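Long-range contacts in ubiquitin (Sulfolobus solfataricus, PDB 4WWM), which probably serves as a Urm1-type ubiquitin-like modifier that is conjugated to other proteins, linked to the proteasome pathway and perhaps to tRNA processing: residues Ser12-Arg17 / Lys37-Asn42; Asn22-Leu27 / Leu68-Ile73; Ser49-Leu54 / Ile74-Ile79. All coordinates share one frame; numbering follows the deposited sequence.

Contact 1: residues Ser12-Arg17 / Lys37-Asn42; sequences SQFNFR and KHLILN
L39 sets one methyl squarely over the ring of F14: CD1 of L39 lies 3.8 Å from the ring centroid and only 8° off its normal, a CH-pi contact over the face. The two side chains approach from opposite directions, and CB of L39 also reaches the far end of the ring, 3.8 Å from CZ of F14. I40 meets the same ring at its edge, in plane, with its CG2 3.8 Å from CE2 of F14; its side chain crosses that of F14 at about a right angle. In this ubiquitin-like fold the pairing joins the end of helix 10-14 to the loop between helix 26-33 and strand 51-55, and the F14 ring also touches L6 of strand 3-6 and I33 of helix 26-33. An alanine in place of F14 would remove the ring and is likely to leave the L39 methyl and I40 CG2 without their common partner. K37 arrives obliquely, its extended chi2 (172°) carrying CD out to the ring, 3.5 Å from CD1 of F14. On the helix side, CD1 of L39 lies 3.6 Å from the backbone O of Q13.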
ATOM      1  N   SER A  12      12.208  -0.434  -6.847  1.00 15.06           N
ATOM      2  CA  SER A  12      12.861   0.257  -7.953  1.00 17.94           C
ATOM      3  C   SER A  12      11.842   0.997  -8.815  1.00 15.32           C
ATOM      4  O   SER A  12      12.139   2.056  -9.354  1.00 16.16           O
ATOM      5  CB  SER A  12      13.663  -0.725  -8.810  1.00 22.24           C
ATOM      6  OG  SER A  12      12.807  -1.586  -9.532  1.00 24.97           O
ATOM      7  N   GLN A  13      10.638   0.445  -8.933  1.00 12.76           N
ATOM      8  CA  GLN A  13       9.602   1.047  -9.766  1.00 13.39           C
ATOM      9  C   GLN A  13       9.092   2.370  -9.191  1.00 13.03           C
ATOM     10  O   GLN A  13       8.786   3.299  -9.939  1.00 13.88           O
ATOM     11  CB  GLN A  13       8.441   0.067  -9.951  1.00 13.99           C
ATOM     12  CG  GLN A  13       8.800  -1.117 -10.839  1.00 15.16           C
ATOM     13  CD  GLN A  13       7.667  -2.112 -10.978  1.00 16.23           C
ATOM     14  OE1 GLN A  13       6.630  -1.989 -10.324  1.00 18.31           O
ATOM     15  NE2 GLN A  13       7.858  -3.107 -11.837  1.00 18.73           N
ATOM     16  N   PHE A  14       9.001   2.450  -7.866  1.00 13.03           N
ATOM     17  CA  PHE A  14       8.594   3.685  -7.193  1.00 12.33           C
ATOM     18  C   PHE A  14       9.788   4.582  -6.869  1.00 12.38           C
ATOM     19  O   PHE A  14       9.624   5.784  -6.674  1.00 13.48           O
ATOM     20  CB  PHE A  14       7.839   3.367  -5.902  1.00 13.67           C
ATOM     21  CG  PHE A  14       6.381   3.083  -6.107  1.00 12.50           C
ATOM     22  CD1 PHE A  14       5.460   4.115  -6.129  1.00 18.21           C
ATOM     23  CD2 PHE A  14       5.931   1.785  -6.273  1.00 12.66           C
ATOM     24  CE1 PHE A  14       4.116   3.857  -6.314  1.00 17.83           C
ATOM     25  CE2 PHE A  14       4.590   1.522  -6.458  1.00 15.97           C
ATOM     26  CZ  PHE A  14       3.681   2.559  -6.480  1.00 14.21           C
ATOM     27  N   ASN A  15      10.972   3.980  -6.795  1.00 18.22           N
ATOM     28  CA  ASN A  15      12.224   4.679  -6.488  1.00 19.72           C
ATOM     29  C   ASN A  15      12.342   5.092  -5.019  1.00 19.02           C
ATOM     30  O   ASN A  15      13.034   6.058  -4.690  1.00 20.28           O
ATOM     31  CB  ASN A  15      12.388   5.915  -7.378  1.00 20.92           C
ATOM     32  CG  ASN A  15      13.839   6.351  -7.518  1.00 23.79           C
ATOM     33  OD1 ASN A  15      14.754   5.526  -7.527  1.00 25.36           O
ATOM     34  ND2 ASN A  15      14.053   7.656  -7.623  1.00 25.10           N
ATOM     35  N   PHE A  16      11.666   4.359  -4.140  1.00 17.49           N
ATOM     36  CA  PHE A  16      11.897   4.471  -2.703  1.00 17.27           C
ATOM     37  C   PHE A  16      11.502   3.153  -2.049  1.00 18.52           C
ATOM     38  O   PHE A  16      10.885   2.304  -2.691  1.00 16.91           O
ATOM     39  CB  PHE A  16      11.125   5.651  -2.095  1.00 15.94           C
ATOM     40  CG  PHE A  16       9.629   5.494  -2.117  1.00 14.03           C
ATOM     41  CD1 PHE A  16       8.972   4.820  -1.103  1.00 13.08           C
ATOM     42  CD2 PHE A  16       8.877   6.043  -3.141  1.00 13.81           C
ATOM     43  CE1 PHE A  16       7.599   4.683  -1.116  1.00 14.74           C
ATOM     44  CE2 PHE A  16       7.500   5.909  -3.158  1.00 12.84           C
ATOM     45  CZ  PHE A  16       6.863   5.227  -2.145  1.00 12.03           C
ATOM     46  N   ARG A  17      11.876   2.977  -0.785  1.00 17.22           N
ATOM     47  CA  ARG A  17      11.627   1.721  -0.080  1.00 17.49           C
ATOM     48  C   ARG A  17      10.590   1.890   1.026  1.00 15.93           C
ATOM     49  O   ARG A  17       9.719   1.039   1.204  1.00 15.57           O
ATOM     50  CB  ARG A  17      12.929   1.177   0.511  1.00 24.41           C
ATOM     51  CG  ARG A  17      12.786  -0.192   1.155  1.00 28.69           C
ATOM     52  CD  ARG A  17      14.127  -0.726   1.634  1.00 42.09           C
ATOM     53  NE  ARG A  17      13.992  -2.002   2.332  1.00 63.05           N
ATOM     54  CZ  ARG A  17      15.010  -2.694   2.837  1.00 69.96           C
ATOM     55  NH1 ARG A  17      16.251  -2.240   2.727  1.00 62.06           N
ATOM     56  NH2 ARG A  17      14.784  -3.846   3.455  1.00 72.04           N
ATOM     57  N   LYS A  37       1.450   7.674 -10.841  1.00 25.75           N
ATOM     58  CA  LYS A  37       2.175   6.544 -11.408  1.00 22.85           C
ATOM     59  C   LYS A  37       1.241   5.441 -11.903  1.00 20.15           C
ATOM     60  O   LYS A  37       1.462   4.874 -12.973  1.00 18.89           O
ATOM     61  CB  LYS A  37       3.148   5.982 -10.370  1.00 21.55           C
ATOM     62  CG  LYS A  37       4.228   6.971  -9.936  1.00 24.39           C
ATOM     63  CD  LYS A  37       5.027   6.425  -8.764  1.00 23.55           C
ATOM     64  CE  LYS A  37       6.292   7.227  -8.508  1.00 27.58           C
ATOM     65  NZ  LYS A  37       5.998   8.619  -8.092  1.00 30.06           N
ATOM     66  N   HIS A  38       0.203   5.149 -11.126  1.00 20.39           N
ATOM     67  CA  HIS A  38      -0.739   4.078 -11.448  1.00 18.42           C
ATOM     68  C   HIS A  38      -0.017   2.745 -11.607  1.00 16.12           C
ATOM     69  O   HIS A  38      -0.253   2.007 -12.566  1.00 14.26           O
ATOM     70  CB  HIS A  38      -1.526   4.407 -12.719  1.00 22.63           C
ATOM     71  CG  HIS A  38      -2.364   5.640 -12.604  1.00 36.68           C
ATOM     72  ND1 HIS A  38      -3.666   5.613 -12.150  1.00 48.82           N
ATOM     73  CD2 HIS A  38      -2.089   6.938 -12.877  1.00 51.50           C
ATOM     74  CE1 HIS A  38      -4.156   6.839 -12.154  1.00 59.10           C
ATOM     75  NE2 HIS A  38      -3.218   7.662 -12.590  1.00 58.93           N
ATOM     76  N   LEU A  39       0.860   2.443 -10.655  1.00 21.12           N
ATOM     77  CA  LEU A  39       1.624   1.204 -10.673  1.00 20.09           C
ATOM     78  C   LEU A  39       0.901   0.074  -9.937  1.00 19.37           C
ATOM     79  O   LEU A  39       0.966  -1.077 -10.362  1.00 19.97           O
ATOM     80  CB  LEU A  39       3.009   1.431 -10.058  1.00 18.38           C
ATOM     81  CG  LEU A  39       3.987   2.250 -10.908  1.00 19.81           C
ATOM     82  CD1 LEU A  39       5.195   2.663 -10.084  1.00 18.95           C
ATOM     83  CD2 LEU A  39       4.426   1.467 -12.135  1.00 21.60           C
ATOM     84  N   ILE A  40       0.211   0.401  -8.846  1.00 18.71           N
ATOM     85  CA  ILE A  40      -0.438  -0.619  -8.023  1.00 18.63           C
ATOM     86  C   ILE A  40      -1.964  -0.520  -8.042  1.00 20.62           C
ATOM     87  O   ILE A  40      -2.648  -1.451  -7.622  1.00 23.67           O
ATOM     88  CB  ILE A  40       0.057  -0.552  -6.562  1.00 16.86           C
ATOM     89  CG1 ILE A  40      -0.246   0.815  -5.946  1.00 16.95           C
ATOM     90  CG2 ILE A  40       1.553  -0.841  -6.514  1.00 18.66           C
ATOM     91  CD1 ILE A  40       0.112   0.913  -4.476  1.00 17.98           C
ATOM     92  N   LEU A  41      -2.493   0.597  -8.536  1.00 21.66           N
ATOM     93  CA  LEU A  41      -3.939   0.766  -8.675  1.00 23.85           C
ATOM     94  C   LEU A  41      -4.356   0.891 -10.138  1.00 25.68           C
ATOM     95  O   LEU A  41      -3.720   1.598 -10.921  1.00 25.69           O
ATOM     96  CB  LEU A  41      -4.420   2.003  -7.910  1.00 24.27           C
ATOM     97  CG  LEU A  41      -4.189   2.055  -6.399  1.00 23.30           C
ATOM     98  CD1 LEU A  41      -4.820   3.317  -5.841  1.00 24.76           C
ATOM     99  CD2 LEU A  41      -4.739   0.820  -5.700  1.00 24.00           C
ATOM    100  N   ASN A  42      -5.436   0.199 -10.496  1.00 27.69           N
ATOM    101  CA  ASN A  42      -6.089   0.411 -11.782  1.00 29.96           C
ATOM    102  C   ASN A  42      -6.705   1.803 -11.801  1.00 33.09           C
ATOM    103  O   ASN A  42      -6.687   2.505 -10.789  1.00 32.89           O
ATOM    104  CB  ASN A  42      -7.165  -0.651 -12.038  1.00 36.30           C
ATOM    105  CG  ASN A  42      -6.585  -2.030 -12.299  1.00 44.25           C
ATOM    106  OD1 ASN A  42      -5.883  -2.244 -13.289  1.00 42.08           O
ATOM    107  ND2 ASN A  42      -6.904  -2.982 -11.427  1.00 58.64           N
TER

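Contact 2: residues Asn22-Leu27 / Leu68-Ile73; sequences NDRELL and LNDNDI
R24 and L68 exchange two hydrogen bonds, one through backbone atoms and one through the arginine side chain, and so join the lead-in and first residues of helix 26-33 to the turn before strand 73-78 in the ubiquitin-like fold. The backbone bond runs from N of L68 to O of R24 (2.8 Å). In the other, NE of R24 gives its hydrogen to O of L68 at 2.9 Å. An N-H...O angle of 179° makes this bond straight. The oxygen lies at the edge of the guanidinium, 1° out of its plane, and the donor comes at it nearly head-on to the C=O. The bend at chi3 (68°) brings NE round to the L68 oxygen, which CB, CG and CD also flank.

The tight part lies on the L68 side chain. Its CD1 sits 3.6 Å from N of L26, where the helix begins just after E25 at the N-cap position, and CB and CG pack against O of R24. V29 of the helix also touches this buried leucine. D23, buried too, points away from 68-73, and its OD2 forms a salt bridge with NZ of K32.

The outer side, carried by the exposed R24, N69 and D70, is looser and polar. The guanidinium makes no salt bridge with D70: NE of R24 is 4.6 Å from OD1 of D70, which lies well out of the guanidinium plane, so any attraction is probably only electrostatic. A water links the two segments separately, donating to O of N22 and to OD1 of D70. Within 68-73, a type I beta turn from N69 to D72 is closed by N of D72 bonding to O of N69, while N of N69 meets OD2 of D72 at 2.8 Å from above the carboxylate plane.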
ATOM      1  N   ASN A  22       0.144  10.358   6.245  1.00 26.02           N
ATOM      2  CA  ASN A  22      -0.730  10.733   7.354  1.00 31.11           C
ATOM      3  C   ASN A  22      -2.121  10.093   7.272  1.00 30.67           C
ATOM      4  O   ASN A  22      -2.898  10.154   8.222  1.00 32.68           O
ATOM      5  CB  ASN A  22      -0.865  12.257   7.431  1.00 35.08           C
ATOM      6  CG  ASN A  22      -1.515  12.857   6.194  1.00 44.79           C
ATOM      7  OD1 ASN A  22      -1.976  12.143   5.302  1.00 37.66           O
ATOM      8  ND2 ASN A  22      -1.559  14.184   6.142  1.00 49.59           N
ATOM      9  N   ASP A  23      -2.422   9.470   6.138  1.00 25.89           N
ATOM     10  CA  ASP A  23      -3.755   8.929   5.882  1.00 25.52           C
ATOM     11  C   ASP A  23      -4.111   7.772   6.815  1.00 21.55           C
ATOM     12  O   ASP A  23      -3.283   6.902   7.084  1.00 20.13           O
ATOM     13  CB  ASP A  23      -3.850   8.469   4.426  1.00 30.46           C
ATOM     14  CG  ASP A  23      -3.725   9.615   3.441  1.00 37.87           C
ATOM     15  OD1 ASP A  23      -4.759  10.231   3.109  1.00 52.29           O
ATOM     16  OD2 ASP A  23      -2.590   9.899   3.001  1.00 39.70           O
ATOM     17  N   ARG A  24      -5.350   7.768   7.305  1.00 22.46           N
ATOM     18  CA  ARG A  24      -5.840   6.692   8.166  1.00 21.95           C
ATOM     19  C   ARG A  24      -6.802   5.767   7.415  1.00 20.83           C
ATOM     20  O   ARG A  24      -7.341   4.820   7.988  1.00 20.70           O
ATOM     21  CB  ARG A  24      -6.523   7.274   9.404  1.00 24.50           C
ATOM     22  CG  ARG A  24      -5.614   8.167  10.239  1.00 27.13           C
ATOM     23  CD  ARG A  24      -6.305   8.627  11.506  1.00 33.75           C
ATOM     24  NE  ARG A  24      -6.526   7.526  12.438  1.00 38.80           N
ATOM     25  CZ  ARG A  24      -7.221   7.626  13.567  1.00 42.65           C
ATOM     26  NH1 ARG A  24      -7.774   8.783  13.912  1.00 45.33           N
ATOM     27  NH2 ARG A  24      -7.370   6.567  14.350  1.00 42.31           N
ATOM     28  N   GLU A  25      -7.009   6.055   6.134  1.00 20.43           N
ATOM     29  CA  GLU A  25      -7.841   5.231   5.262  1.00 19.60           C
ATOM     30  C   GLU A  25      -6.957   4.556   4.219  1.00 19.53           C
ATOM     31  O   GLU A  25      -6.273   5.235   3.452  1.00 18.23           O
ATOM     32  CB  GLU A  25      -8.920   6.082   4.586  1.00 21.11           C
ATOM     33  CG  GLU A  25      -9.795   5.328   3.594  1.00 20.62           C
ATOM     34  CD  GLU A  25     -10.756   6.240   2.854  1.00 22.36           C
ATOM     35  OE1 GLU A  25     -11.289   5.815   1.808  1.00 25.56           O
ATOM     36  OE2 GLU A  25     -10.982   7.378   3.322  1.00 24.34           O
ATOM     37  N   LEU A  26      -6.980   3.226   4.188  1.00 20.20           N
ATOM     38  CA  LEU A  26      -6.049   2.463   3.359  1.00 19.37           C
ATOM     39  C   LEU A  26      -6.086   2.892   1.897  1.00 18.52           C
ATOM     40  O   LEU A  26      -5.041   3.083   1.284  1.00 21.56           O
ATOM     41  CB  LEU A  26      -6.339   0.964   3.454  1.00 16.04           C
ATOM     42  CG  LEU A  26      -5.463   0.081   2.555  1.00 13.94           C
ATOM     43  CD1 LEU A  26      -3.986   0.269   2.878  1.00 13.37           C
ATOM     44  CD2 LEU A  26      -5.855  -1.384   2.679  1.00 16.15           C
ATOM     45  N   LEU A  27      -7.284   3.039   1.343  1.00 17.24           N
ATOM     46  CA  LEU A  27      -7.416   3.439  -0.052  1.00 16.15           C
ATOM     47  C   LEU A  27      -6.691   4.757  -0.304  1.00 15.87           C
ATOM     48  O   LEU A  27      -6.003   4.912  -1.310  1.00 18.28           O
ATOM     49  CB  LEU A  27      -8.888   3.569  -0.447  1.00 17.69           C
ATOM     50  CG  LEU A  27      -9.127   4.082  -1.870  1.00 22.08           C
ATOM     51  CD1 LEU A  27      -8.518   3.133  -2.892  1.00 20.16           C
ATOM     52  CD2 LEU A  27     -10.612   4.268  -2.139  1.00 25.41           C
ATOM     53  N   LEU A  68      -6.917   3.229  10.257  1.00 23.28           N
ATOM     54  CA  LEU A  68      -5.518   2.910  10.476  1.00 20.37           C
ATOM     55  C   LEU A  68      -4.994   3.757  11.631  1.00 22.20           C
ATOM     56  O   LEU A  68      -5.396   4.909  11.797  1.00 22.10           O
ATOM     57  CB  LEU A  68      -4.694   3.158   9.211  1.00 17.18           C
ATOM     58  CG  LEU A  68      -5.072   2.340   7.976  1.00 15.71           C
ATOM     59  CD1 LEU A  68      -4.404   2.915   6.745  1.00 17.03           C
ATOM     60  CD2 LEU A  68      -4.678   0.888   8.166  1.00 18.65           C
ATOM     61  N   ASN A  69      -4.114   3.175  12.435  1.00 26.87           N
ATOM     62  CA  ASN A  69      -3.455   3.915  13.498  1.00 29.33           C
ATOM     63  C   ASN A  69      -2.105   4.418  13.004  1.00 27.87           C
ATOM     64  O   ASN A  69      -1.476   3.786  12.156  1.00 25.22           O
ATOM     65  CB  ASN A  69      -3.303   3.043  14.741  1.00 29.93           C
ATOM     66  CG  ASN A  69      -4.643   2.596  15.299  1.00 37.02           C
ATOM     67  OD1 ASN A  69      -5.649   3.297  15.164  1.00 37.55           O
ATOM     68  ND2 ASN A  69      -4.664   1.424  15.920  1.00 38.80           N
ATOM     69  N   ASP A  70      -1.679   5.561  13.527  1.00 32.56           N
ATOM     70  CA  ASP A  70      -0.477   6.242  13.050  1.00 35.82           C
ATOM     71  C   ASP A  70       0.763   5.349  13.026  1.00 36.23           C
ATOM     72  O   ASP A  70       1.666   5.564  12.216  1.00 37.19           O
ATOM     73  CB  ASP A  70      -0.195   7.471  13.919  1.00 45.75           C
ATOM     74  CG  ASP A  70      -1.079   8.654  13.567  1.00 46.50           C
ATOM     75  OD1 ASP A  70      -2.042   8.477  12.788  1.00 42.23           O
ATOM     76  OD2 ASP A  70      -0.812   9.764  14.075  1.00 54.83           O
ATOM     77  N   ASN A  71       0.803   4.355  13.908  1.00 23.88           N
ATOM     78  CA  ASN A  71       1.970   3.487  14.027  1.00 24.23           C
ATOM     79  C   ASN A  71       1.828   2.167  13.261  1.00 24.23           C
ATOM     80  O   ASN A  71       2.650   1.266  13.417  1.00 25.74           O
ATOM     81  CB  ASN A  71       2.257   3.198  15.501  1.00 27.03           C
ATOM     82  CG  ASN A  71       2.648   4.446  16.276  1.00 32.86           C
ATOM     83  OD1 ASN A  71       3.007   5.471  15.691  1.00 34.90           O
ATOM     84  ND2 ASN A  71       2.586   4.363  17.600  1.00 33.92           N
ATOM     85  N   ASP A  72       0.794   2.049  12.434  1.00 21.27           N
ATOM     86  CA  ASP A  72       0.612   0.845  11.626  1.00 18.89           C
ATOM     87  C   ASP A  72       1.679   0.746  10.541  1.00 21.11           C
ATOM     88  O   ASP A  72       2.122   1.756   9.997  1.00 20.58           O
ATOM     89  CB  ASP A  72      -0.775   0.818  10.979  1.00 18.06           C
ATOM     90  CG  ASP A  72      -1.878   0.452  11.959  1.00 20.30           C
ATOM     91  OD1 ASP A  72      -1.579  -0.135  13.022  1.00 21.02           O
ATOM     92  OD2 ASP A  72      -3.054   0.743  11.652  1.00 21.26           O
ATOM     93  N   ILE A  73       2.077  -0.484  10.234  1.00 16.47           N
ATOM     94  CA  ILE A  73       3.045  -0.748   9.181  1.00 15.78           C
ATOM     95  C   ILE A  73       2.354  -1.439   8.013  1.00 16.80           C
ATOM     96  O   ILE A  73       1.826  -2.543   8.155  1.00 18.59           O
ATOM     97  CB  ILE A  73       4.208  -1.619   9.687  1.00 18.05           C
ATOM     98  CG1 ILE A  73       4.921  -0.918  10.850  1.00 21.00           C
ATOM     99  CG2 ILE A  73       5.186  -1.907   8.549  1.00 21.01           C
ATOM    100  CD1 ILE A  73       5.983  -1.761  11.527  1.00 25.04           C
TER
HETATM  101  O   HOH W   1      -2.442  10.572  10.697  1.00 38.82           O

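Contact 3: residues Ser49-Leu54 / Ile74-Ile79; sequences SGILIL and IEIIPI
G50 opens the pairing by accepting a hydrogen bond from I79: N of I79 lies 2.7 Å from O of G50. The backbone of G50 has positive phi (77°), and a beta carbon there would come tightly against O of I79, so the absence of a side chain fits the close approach. I51 follows, facing P78 in a non-hydrogen-bonded pair. Its CG2 reaches diagonally to CG2 of I76 at 3.6 Å, the two side chains lying side by side and pointing the same way.

L52 and I77 form a hydrogen-bonded pair with reciprocal bonds, N of L52 to O of I77 at 2.8 Å and N of I77 to O of L52 at 2.9 Å. The L52 side chain points to the other face of the sheet, where its CD1 lies 3.8 Å from CG2 of I79; these two side chains cross at about a right angle. The strand axes, 4.6 Å apart at closest approach, run antiparallel at 157°. In the mixed sheet of the ubiquitin-like beta-grasp fold, strand 73-78 is flanked by 51-55 and, in parallel, by 3-6.

I53, opposite I76 in a non-hydrogen-bonded pair, shares the face of I51 and I76; I53 and I76 touch L30 of helix 26-33, I74 touches V29, and I51 leans on I40. CG2 of I53, placed anti to the backbone N by the -57° chi1, meets CG2 of I74 at 3.6 Å. L54 returns to the L52 face and exchanges reciprocal backbone bonds with E75. Beyond the backbone, CB of L54 abuts CB of E75, while its CD1 reaches obliquely to CD1 of I77 at 3.7 Å.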
ATOM      1  N   SER A  49      -3.775  -7.112  -9.776  1.00 29.92           N
ATOM      2  CA  SER A  49      -3.468  -8.477  -9.380  1.00 35.61           C
ATOM      3  C   SER A  49      -1.968  -8.600  -9.140  1.00 30.63           C
ATOM      4  O   SER A  49      -1.181  -7.804  -9.651  1.00 33.06           O
ATOM      5  CB  SER A  49      -3.928  -9.474 -10.444  1.00 39.67           C
ATOM      6  OG  SER A  49      -3.184  -9.330 -11.638  1.00 38.29           O
ATOM      7  N   GLY A  50      -1.580  -9.589  -8.346  1.00 32.47           N
ATOM      8  CA  GLY A  50      -0.180  -9.812  -8.050  1.00 29.76           C
ATOM      9  C   GLY A  50       0.360  -8.830  -7.030  1.00 28.27           C
ATOM     10  O   GLY A  50       1.570  -8.743  -6.844  1.00 29.68           O
ATOM     11  N   ILE A  51      -0.534  -8.084  -6.383  1.00 22.23           N
ATOM     12  CA  ILE A  51      -0.158  -7.198  -5.283  1.00 20.55           C
ATOM     13  C   ILE A  51      -0.909  -7.573  -4.015  1.00 22.04           C
ATOM     14  O   ILE A  51      -2.138  -7.629  -4.000  1.00 25.88           O
ATOM     15  CB  ILE A  51      -0.443  -5.720  -5.599  1.00 22.53           C
ATOM     16  CG1 ILE A  51       0.309  -5.290  -6.859  1.00 22.82           C
ATOM     17  CG2 ILE A  51      -0.041  -4.835  -4.410  1.00 20.28           C
ATOM     18  CD1 ILE A  51      -0.053  -3.911  -7.336  1.00 34.07           C
ATOM     19  N   LEU A  52      -0.153  -7.815  -2.950  1.00 25.25           N
ATOM     20  CA  LEU A  52      -0.721  -8.102  -1.641  1.00 21.42           C
ATOM     21  C   LEU A  52      -0.372  -6.978  -0.685  1.00 20.54           C
ATOM     22  O   LEU A  52       0.671  -6.337  -0.835  1.00 23.02           O
ATOM     23  CB  LEU A  52      -0.194  -9.432  -1.108  1.00 22.91           C
ATOM     24  CG  LEU A  52      -0.382 -10.623  -2.046  1.00 29.66           C
ATOM     25  CD1 LEU A  52       0.269 -11.848  -1.448  1.00 37.18           C
ATOM     26  CD2 LEU A  52      -1.857 -10.874  -2.315  1.00 29.82           C
ATOM     27  N   ILE A  53      -1.245  -6.740   0.287  1.00 18.96           N
ATOM     28  CA  ILE A  53      -0.991  -5.726   1.301  1.00 18.01           C
ATOM     29  C   ILE A  53      -1.105  -6.334   2.689  1.00 18.96           C
ATOM     30  O   ILE A  53      -2.113  -6.957   3.028  1.00 22.86           O
ATOM     31  CB  ILE A  53      -1.959  -4.534   1.181  1.00 19.79           C
ATOM     32  CG1 ILE A  53      -1.865  -3.921  -0.219  1.00 23.81           C
ATOM     33  CG2 ILE A  53      -1.646  -3.487   2.250  1.00 23.29           C
ATOM     34  CD1 ILE A  53      -2.779  -2.733  -0.433  1.00 27.81           C
ATOM     35  N   LEU A  54      -0.053  -6.151   3.480  1.00 21.10           N
ATOM     36  CA  LEU A  54      -0.063  -6.539   4.879  1.00 19.30           C
ATOM     37  C   LEU A  54      -0.171  -5.293   5.741  1.00 24.82           C
ATOM     38  O   LEU A  54       0.494  -4.290   5.483  1.00 22.29           O
ATOM     39  CB  LEU A  54       1.199  -7.324   5.242  1.00 20.66           C
ATOM     40  CG  LEU A  54       1.446  -8.621   4.471  1.00 21.03           C
ATOM     41  CD1 LEU A  54       2.723  -9.288   4.960  1.00 23.03           C
ATOM     42  CD2 LEU A  54       0.263  -9.569   4.595  1.00 25.60           C
ATOM     43  N   ILE A  74       2.365  -0.771   6.864  1.00 16.04           N
ATOM     44  CA  ILE A  74       1.727  -1.276   5.656  1.00 14.12           C
ATOM     45  C   ILE A  74       2.778  -1.774   4.669  1.00 16.44           C
ATOM     46  O   ILE A  74       3.569  -0.989   4.158  1.00 17.75           O
ATOM     47  CB  ILE A  74       0.871  -0.187   4.982  1.00 12.04           C
ATOM     48  CG1 ILE A  74      -0.194   0.325   5.958  1.00 14.09           C
ATOM     49  CG2 ILE A  74       0.222  -0.732   3.716  1.00 12.48           C
ATOM     50  CD1 ILE A  74      -0.916   1.570   5.486  1.00 17.22           C
ATOM     51  N   GLU A  75       2.778  -3.075   4.396  1.00 15.33           N
ATOM     52  CA  GLU A  75       3.720  -3.651   3.439  1.00 14.68           C
ATOM     53  C   GLU A  75       3.012  -3.938   2.126  1.00 16.79           C
ATOM     54  O   GLU A  75       1.992  -4.624   2.108  1.00 16.59           O
ATOM     55  CB  GLU A  75       4.341  -4.940   3.984  1.00 22.16           C
ATOM     56  CG  GLU A  75       5.165  -4.758   5.243  1.00 34.29           C
ATOM     57  CD  GLU A  75       5.686  -6.074   5.779  1.00 44.16           C
ATOM     58  OE1 GLU A  75       6.393  -6.780   5.031  1.00 31.21           O
ATOM     59  OE2 GLU A  75       5.380  -6.407   6.942  1.00 54.78           O
ATOM     60  N   ILE A  76       3.554  -3.408   1.033  1.00 14.46           N
ATOM     61  CA  ILE A  76       3.008  -3.663  -0.294  1.00 12.78           C
ATOM     62  C   ILE A  76       3.950  -4.618  -1.020  1.00 17.28           C
ATOM     63  O   ILE A  76       5.105  -4.286  -1.295  1.00 18.88           O
ATOM     64  CB  ILE A  76       2.812  -2.364  -1.094  1.00 11.91           C
ATOM     65  CG1 ILE A  76       2.011  -1.357  -0.262  1.00 10.17           C
ATOM     66  CG2 ILE A  76       2.087  -2.656  -2.403  1.00 16.47           C
ATOM     67  CD1 ILE A  76       1.874   0.001  -0.901  1.00 13.25           C
ATOM     68  N   ILE A  77       3.438  -5.810  -1.313  1.00 16.82           N
ATOM     69  CA  ILE A  77       4.253  -6.923  -1.784  1.00 20.40           C
ATOM     70  C   ILE A  77       3.771  -7.447  -3.134  1.00 21.06           C
ATOM     71  O   ILE A  77       2.629  -7.897  -3.253  1.00 26.21           O
ATOM     72  CB  ILE A  77       4.229  -8.089  -0.773  1.00 19.30           C
ATOM     73  CG1 ILE A  77       4.628  -7.592   0.619  1.00 18.55           C
ATOM     74  CG2 ILE A  77       5.154  -9.214  -1.233  1.00 22.23           C
ATOM     75  CD1 ILE A  77       4.438  -8.613   1.721  1.00 19.59           C
ATOM     76  N   PRO A  78       4.640  -7.405  -4.158  1.00 26.19           N
ATOM     77  CA  PRO A  78       4.255  -8.021  -5.430  1.00 34.06           C
ATOM     78  C   PRO A  78       4.512  -9.531  -5.442  1.00 32.29           C
ATOM     79  O   PRO A  78       5.490  -9.983  -4.846  1.00 33.82           O
ATOM     80  CB  PRO A  78       5.141  -7.303  -6.445  1.00 36.51           C
ATOM     81  CG  PRO A  78       6.370  -6.974  -5.682  1.00 34.32           C
ATOM     82  CD  PRO A  78       5.937  -6.709  -4.261  1.00 27.15           C
ATOM     83  N   ILE A  79       3.634 -10.291  -6.093  1.00 37.54           N
ATOM     84  CA  ILE A  79       3.813 -11.736  -6.234  1.00 52.53           C
ATOM     85  C   ILE A  79       3.605 -12.176  -7.679  1.00 62.00           C
ATOM     86  O   ILE A  79       2.989 -11.461  -8.468  1.00 53.74           O
ATOM     87  CB  ILE A  79       2.840 -12.520  -5.335  1.00 45.46           C
ATOM     88  CG1 ILE A  79       1.394 -12.113  -5.631  1.00 40.90           C
ATOM     89  CG2 ILE A  79       3.164 -12.278  -3.874  1.00 39.04           C
ATOM     90  CD1 ILE A  79       0.374 -13.080  -5.104  1.00 55.92           C
TER

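Overall arrangement
Contacts 1 and 2 lie on opposite sides of the chain's centre, their centres about 18 Å apart, and their segments alternate in sequence. Contact 3 is nearer to each, its centre about 12 Å from that of contact 1 and about 16 Å from that of contact 2, and touches both. CA of I40 packs 3.4 Å from CD1 of I51, while CD1 of L68 lies 3.9 Å from CD1 of I74. Contact 1 closes before contact 3 opens, whereas contacts 2 and 3 interleave, 49-54 falling between 22-27 and 68-73, whose last residue starts strand 73-78. Helix 26-33 packs against residues of all three, so the peripheral contacts and the strand pair share one ubiquitin-like core.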